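Local coordinates for siderophore periplasmic binding protein (Thermobifida fusca, PDB 5DH0) that probably binds ferric siderophores of the fuscachelin type in the periplasmic-binding-protein manner and hands them to an uptake transporter, at residues A[48-53]-A[288-293]; A[133-138]-A[148-153]. One frame throughout, in Å; residues are numbered along the deposited sequence.

How the contacts relate
Contacts 1 and 2 lie side by side, their centres about 10 Å apart. Along the chain, contact 2 falls inside the long loop that contact 1 closes. Segment 48-53 follows strand 45-47 of the parallel five-stranded sheet, and segment 133-138 covers most of an edge strand of that sheet, 132-137. Helix 142-154 supplies the second half of contact 2 and also touches contact 1. The carbonyl of Arg290 probably accepts a hydrogen bond from Thr148, and the rings of Phe50 and Phe137 meet edge-to-face. Contact 1 and that probable bond join the lead-in to helix 292-307 to helix 142-154, and contact 2 joins that helix to the sheet.

Contact 1: residues A[48-53]-A[288-293]; sequences LEFGTE and AARTYA
Arg290 reaches across from 288-293 and sets its guanidinium with one face against Phe50 and one edge toward Glu53. The ring carbon Phe50 CE1 sits over the centre of one face of that group, 3.6 Å from Arg290 CZ. The two planes are 50° apart, so this is no flat stack. Glu53 OE2 comes in near the edge, tilted from the guanidinium plane. Arg290 NH1 donates to Glu53 OE2 at 2.8 Å in a salt bridge. The bond is bent, with an N-H...O angle of 132°, and the donor stands above the carboxylate plane. The Arg290 chain runs extended from CG to NE, while that of Glu53 folds at chi2 (71°). This fold brings its carboxylate back against Arg290 CD, with Glu53 OE2 3.4 Å from that carbon. At the edge of the guanidinium, in its plane, a water bridges the segments. It accepts from Arg290 NH2 at 2.8 Å and donates to Glu49 OE2 at 3.2 Å. Glu49 OE1 is held by a salt bridge to Arg112. Next to the Arg290 salt bridge, Thr291 CG2 packs on Glu53 CB at 3.8 Å. Thr291 OG1 bonds to Glu57 and caps the N-terminus of helix 292-307 through the backbone N of Gln294. The arrangement joins the loop after strand 45-47 and the first turn of helix 52-57 to the loop that leads into helix 292-307. One cationic group meets an aromatic ring, a carboxylate and a water. The direct bond to Glu53 and the water-borne link to Glu49 probably help to balance its charge and fix its rotation.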
loop_
_atom_site.group_PDB
_atom_site.type_symbol
_atom_site.label_atom_id
_atom_site.label_comp_id
_atom_site.label_asym_id
_atom_site.label_seq_id
_atom_site.Cartn_x
_atom_site.Cartn_y
_atom_site.Cartn_z
ATOM N N LEU A 48 7.939 22.640 33.068
ATOM C CA LEU A 48 6.761 22.904 32.259
ATOM C C LEU A 48 6.641 21.779 31.228
ATOM O O LEU A 48 7.285 20.722 31.378
ATOM C CB LEU A 48 6.839 24.278 31.603
ATOM C CG LEU A 48 7.018 25.381 32.650
ATOM C CD1 LEU A 48 7.125 26.746 32.016
ATOM C CD2 LEU A 48 5.901 25.350 33.678
ATOM N N GLU A 49 5.823 21.991 30.198
ATOM C CA GLU A 49 5.537 20.916 29.248
ATOM C C GLU A 49 6.819 20.344 28.630
ATOM O O GLU A 49 7.737 21.092 28.282
ATOM C CB GLU A 49 4.587 21.388 28.141
ATOM C CG GLU A 49 3.968 20.221 27.380
ATOM C CD GLU A 49 3.212 20.637 26.130
ATOM O OE1 GLU A 49 3.665 21.595 25.453
ATOM O OE2 GLU A 49 2.178 19.985 25.822
ATOM N N PHE A 50 6.852 19.010 28.541
ATOM C CA PHE A 50 7.981 18.194 28.074
ATOM C C PHE A 50 9.142 18.171 29.058
ATOM O O PHE A 50 10.118 17.449 28.843
ATOM C CB PHE A 50 8.476 18.649 26.687
ATOM C CG PHE A 50 7.402 18.625 25.648
ATOM C CD1 PHE A 50 6.852 17.417 25.237
ATOM C CD2 PHE A 50 6.896 19.804 25.127
ATOM C CE1 PHE A 50 5.820 17.379 24.301
ATOM C CE2 PHE A 50 5.879 19.779 24.188
ATOM C CZ PHE A 50 5.335 18.562 23.777
ATOM N N GLY A 51 9.033 18.937 30.141
ATOM C CA GLY A 51 10.049 18.915 31.179
ATOM C C GLY A 51 9.904 17.728 32.125
ATOM O O GLY A 51 10.890 17.260 32.691
ATOM N N THR A 52 8.678 17.239 32.301
ATOM C CA THR A 52 8.415 16.164 33.254
ATOM C C THR A 52 9.194 14.891 32.927
ATOM O O THR A 52 9.786 14.271 33.815
ATOM C CB THR A 52 6.919 15.805 33.312
ATOM O OG1 THR A 52 6.147 16.984 33.566
ATOM C CG2 THR A 52 6.677 14.786 34.408
ATOM N N GLU A 53 9.193 14.508 31.651
ATOM C CA GLU A 53 9.926 13.323 31.186
ATOM C C GLU A 53 11.420 13.474 31.463
ATOM O O GLU A 53 12.125 12.497 31.737
ATOM C CB GLU A 53 9.683 13.093 29.686
ATOM C CG GLU A 53 8.237 12.663 29.340
ATOM C CD GLU A 53 7.192 13.789 29.503
ATOM O OE1 GLU A 53 7.563 14.960 29.781
ATOM O OE2 GLU A 53 5.986 13.488 29.370
ATOM N N ALA A 288 4.040 7.976 21.850
ATOM C CA ALA A 288 4.421 9.375 21.694
ATOM C C ALA A 288 5.947 9.555 21.509
ATOM O O ALA A 288 6.392 10.510 20.876
ATOM C CB ALA A 288 3.924 10.183 22.884
ATOM N N ALA A 289 6.728 8.634 22.060
ATOM C CA ALA A 289 8.187 8.668 21.963
ATOM C C ALA A 289 8.733 10.057 22.276
ATOM O O ALA A 289 9.341 10.705 21.425
ATOM C CB ALA A 289 8.640 8.225 20.581
ATOM N N ARG A 290 8.493 10.518 23.495
ATOM C CA ARG A 290 8.942 11.843 23.884
ATOM C C ARG A 290 10.445 11.883 24.155
ATOM O O ARG A 290 11.053 12.929 24.030
ATOM C CB ARG A 290 8.156 12.318 25.100
ATOM C CG ARG A 290 6.735 12.720 24.755
ATOM C CD ARG A 290 6.046 13.337 25.935
ATOM N NE ARG A 290 4.814 14.027 25.564
ATOM C CZ ARG A 290 4.209 14.926 26.339
ATOM N NH1 ARG A 290 4.731 15.238 27.515
ATOM N NH2 ARG A 290 3.092 15.517 25.933
ATOM N N THR A 291 11.042 10.747 24.516
ATOM C CA THR A 291 12.486 10.683 24.779
ATOM C C THR A 291 13.120 9.514 24.027
ATOM O O THR A 291 12.397 8.660 23.478
ATOM C CB THR A 291 12.784 10.526 26.295
ATOM O OG1 THR A 291 12.329 9.236 26.739
ATOM C CG2 THR A 291 12.092 11.634 27.115
ATOM N N TYR A 292 14.457 9.446 24.011
ATOM C CA TYR A 292 15.102 8.342 23.298
ATOM C C TYR A 292 14.838 7.030 24.029
ATOM O O TYR A 292 14.718 5.975 23.401
ATOM C CB TYR A 292 16.604 8.597 23.097
ATOM C CG TYR A 292 16.873 9.383 21.812
ATOM C CD1 TYR A 292 16.753 8.771 20.570
ATOM C CD2 TYR A 292 17.208 10.733 21.842
ATOM C CE1 TYR A 292 16.974 9.474 19.401
ATOM C CE2 TYR A 292 17.428 11.438 20.676
ATOM C CZ TYR A 292 17.309 10.803 19.461
ATOM O OH TYR A 292 17.523 11.486 18.294
ATOM N N ALA A 293 14.675 7.102 25.347
ATOM C CA ALA A 293 14.339 5.903 26.118
ATOM C C ALA A 293 12.942 5.387 25.766
ATOM O O ALA A 293 12.713 4.181 25.658
ATOM C CB ALA A 293 14.444 6.188 27.611
HETATM O O HOH W 1 1.606 17.335 27.487
#

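Contact 2: residues A[133-138]-A[148-153]; sequences VFFDFD and TLELSR
Strand 133-137 and helix 148-153 run nearly antiparallel: the axes of these short segments make an angle of 160° and come within 8.9 Å. Phe135 and Glu150 have the nearest CA atoms. This is helix-on-sheet packing in the parallel alpha/beta sheet of the N-terminal half. The strand is outermost in that sheet within the chain, and its backbone bonds to strand 106-112. The chain turns back after it into helix 142-154, which covers one face of the strand. Phe135 carries the contact. Its CB points toward the helix, and its ring receives two neighbours from different directions. Glu150 CB stands over the centre of one ring face, 3.6 Å from the centroid of the Phe135 ring and 9° off the normal. This is a CH-pi contact. Leu151 comes to the edge of the same ring, near its plane. The two side chains run alongside each other, pointing opposite ways. With chi2 of Leu151 at 179° the CD1 branch carries the chain outward, and CD2, the branch folded back, is the methyl that meets Phe135 and Val133. Leu151 CD2 lies 4.2 Å from Val133 CG1. No hydrogen bond joins the two segments, and the touching side-chain atoms are carbons. The charged end of Glu150 is used along its own helix. Glu150 OE2 makes a salt bridge with Arg153 NH1 at 2.7 Å, and Arg153 has a second salt-bridge partner in Glu162. Glu150 CB, set by the helix backbone, meets the ring, while the bent chain carries the carboxylate to Arg153. Met147, one turn earlier in the same helix, also touches Phe135. At the ring edge, Leu151 CD2 lies 3.3 Å from Phe135 CD1.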
loop_
_atom_site.group_PDB
_atom_site.type_symbol
_atom_site.label_atom_id
_atom_site.label_comp_id
_atom_site.label_asym_id
_atom_site.label_seq_id
_atom_site.Cartn_x
_atom_site.Cartn_y
_atom_site.Cartn_z
ATOM N N VAL A 133 14.936 28.045 30.592
ATOM C CA VAL A 133 15.449 27.392 29.384
ATOM C C VAL A 133 14.351 26.727 28.576
ATOM O O VAL A 133 13.780 25.723 29.006
ATOM C CB VAL A 133 16.499 26.318 29.707
ATOM C CG1 VAL A 133 16.949 25.614 28.427
ATOM C CG2 VAL A 133 17.686 26.937 30.407
ATOM N N PHE A 134 14.075 27.300 27.406
ATOM C CA PHE A 134 13.140 26.756 26.423
ATOM C C PHE A 134 13.853 26.259 25.155
ATOM O O PHE A 134 14.717 26.958 24.612
ATOM C CB PHE A 134 12.120 27.815 26.016
ATOM C CG PHE A 134 11.110 28.143 27.074
ATOM C CD1 PHE A 134 10.387 27.142 27.700
ATOM C CD2 PHE A 134 10.843 29.468 27.403
ATOM C CE1 PHE A 134 9.433 27.452 28.660
ATOM C CE2 PHE A 134 9.889 29.786 28.355
ATOM C CZ PHE A 134 9.184 28.774 28.992
ATOM N N PHE A 135 13.489 25.069 24.675
ATOM C CA PHE A 135 13.931 24.627 23.355
ATOM C C PHE A 135 12.756 24.471 22.394
ATOM O O PHE A 135 11.771 23.776 22.689
ATOM C CB PHE A 135 14.696 23.314 23.439
ATOM C CG PHE A 135 16.043 23.450 24.053
ATOM C CD1 PHE A 135 16.250 23.099 25.368
ATOM C CD2 PHE A 135 17.104 23.941 23.322
ATOM C CE1 PHE A 135 17.489 23.226 25.947
ATOM C CE2 PHE A 135 18.348 24.075 23.902
ATOM C CZ PHE A 135 18.533 23.720 25.222
ATOM N N ASP A 136 12.864 25.133 21.251
ATOM C CA ASP A 136 11.905 24.968 20.174
ATOM C C ASP A 136 12.075 23.614 19.510
ATOM O O ASP A 136 13.185 23.105 19.375
ATOM C CB ASP A 136 12.055 26.066 19.121
ATOM C CG ASP A 136 11.744 27.446 19.662
ATOM O OD1 ASP A 136 10.582 27.688 20.043
ATOM O OD2 ASP A 136 12.659 28.295 19.690
ATOM N N PHE A 137 10.964 23.028 19.102
ATOM C CA PHE A 137 11.026 21.814 18.312
ATOM C C PHE A 137 9.963 21.886 17.243
ATOM O O PHE A 137 8.930 22.528 17.415
ATOM C CB PHE A 137 10.832 20.568 19.177
ATOM C CG PHE A 137 9.468 20.470 19.807
ATOM C CD1 PHE A 137 8.465 19.718 19.211
ATOM C CD2 PHE A 137 9.191 21.127 21.004
ATOM C CE1 PHE A 137 7.205 19.630 19.793
ATOM C CE2 PHE A 137 7.932 21.040 21.587
ATOM C CZ PHE A 137 6.938 20.288 20.978
ATOM N N ASP A 138 10.234 21.236 16.126
ATOM C CA ASP A 138 9.265 21.179 15.058
ATOM C C ASP A 138 8.705 19.758 14.955
ATOM O O ASP A 138 9.375 18.790 15.298
ATOM C CB ASP A 138 9.905 21.615 13.742
ATOM C CG ASP A 138 8.923 21.619 12.601
ATOM O OD1 ASP A 138 7.884 22.308 12.715
ATOM O OD2 ASP A 138 9.169 20.903 11.603
ATOM N N THR A 148 14.052 16.834 24.068
ATOM C CA THR A 148 14.173 16.408 25.457
ATOM C C THR A 148 15.598 15.956 25.744
ATOM O O THR A 148 16.028 15.965 26.896
ATOM C CB THR A 148 13.197 15.265 25.841
ATOM O OG1 THR A 148 13.360 14.167 24.937
ATOM C CG2 THR A 148 11.764 15.743 25.822
ATOM N N LEU A 149 16.320 15.547 24.703
ATOM C CA LEU A 149 17.749 15.288 24.838
ATOM C C LEU A 149 18.476 16.566 25.290
ATOM O O LEU A 149 19.344 16.515 26.160
ATOM C CB LEU A 149 18.338 14.773 23.519
ATOM C CG LEU A 149 19.864 14.758 23.436
ATOM C CD1 LEU A 149 20.413 13.717 24.397
ATOM C CD2 LEU A 149 20.366 14.497 22.015
ATOM N N GLU A 150 18.112 17.713 24.720
ATOM C CA GLU A 150 18.740 18.985 25.094
ATOM C C GLU A 150 18.443 19.399 26.530
ATOM O O GLU A 150 19.328 19.875 27.249
ATOM C CB GLU A 150 18.297 20.117 24.152
ATOM C CG GLU A 150 18.826 19.981 22.743
ATOM C CD GLU A 150 20.338 19.879 22.715
ATOM O OE1 GLU A 150 20.995 20.401 23.650
ATOM O OE2 GLU A 150 20.869 19.259 21.768
ATOM N N LEU A 151 17.191 19.242 26.943
ATOM C CA LEU A 151 16.814 19.554 28.313
ATOM C C LEU A 151 17.587 18.645 29.267
ATOM O O LEU A 151 17.987 19.073 30.357
ATOM C CB LEU A 151 15.302 19.408 28.500
ATOM C CG LEU A 151 14.523 20.479 27.727
ATOM C CD1 LEU A 151 13.013 20.297 27.900
ATOM C CD2 LEU A 151 14.958 21.872 28.154
ATOM N N SER A 152 17.814 17.399 28.845
ATOM C CA SER A 152 18.558 16.447 29.655
ATOM C C SER A 152 19.979 16.929 29.913
ATOM O O SER A 152 20.503 16.800 31.029
ATOM C CB SER A 152 18.593 15.085 28.987
ATOM O OG SER A 152 17.357 14.427 29.132
ATOM N N ARG A 153 20.605 17.485 28.882
ATOM C CA ARG A 153 21.966 17.965 29.027
ATOM C C ARG A 153 21.970 19.117 30.030
ATOM O O ARG A 153 22.819 19.181 30.916
ATOM C CB ARG A 153 22.544 18.392 27.672
ATOM C CG ARG A 153 22.897 17.224 26.776
ATOM C CD ARG A 153 23.349 17.699 25.420
ATOM N NE ARG A 153 23.677 16.587 24.537
ATOM C CZ ARG A 153 23.467 16.601 23.226
ATOM N NH1 ARG A 153 22.925 17.670 22.660
ATOM N NH2 ARG A 153 23.783 15.548 22.483
#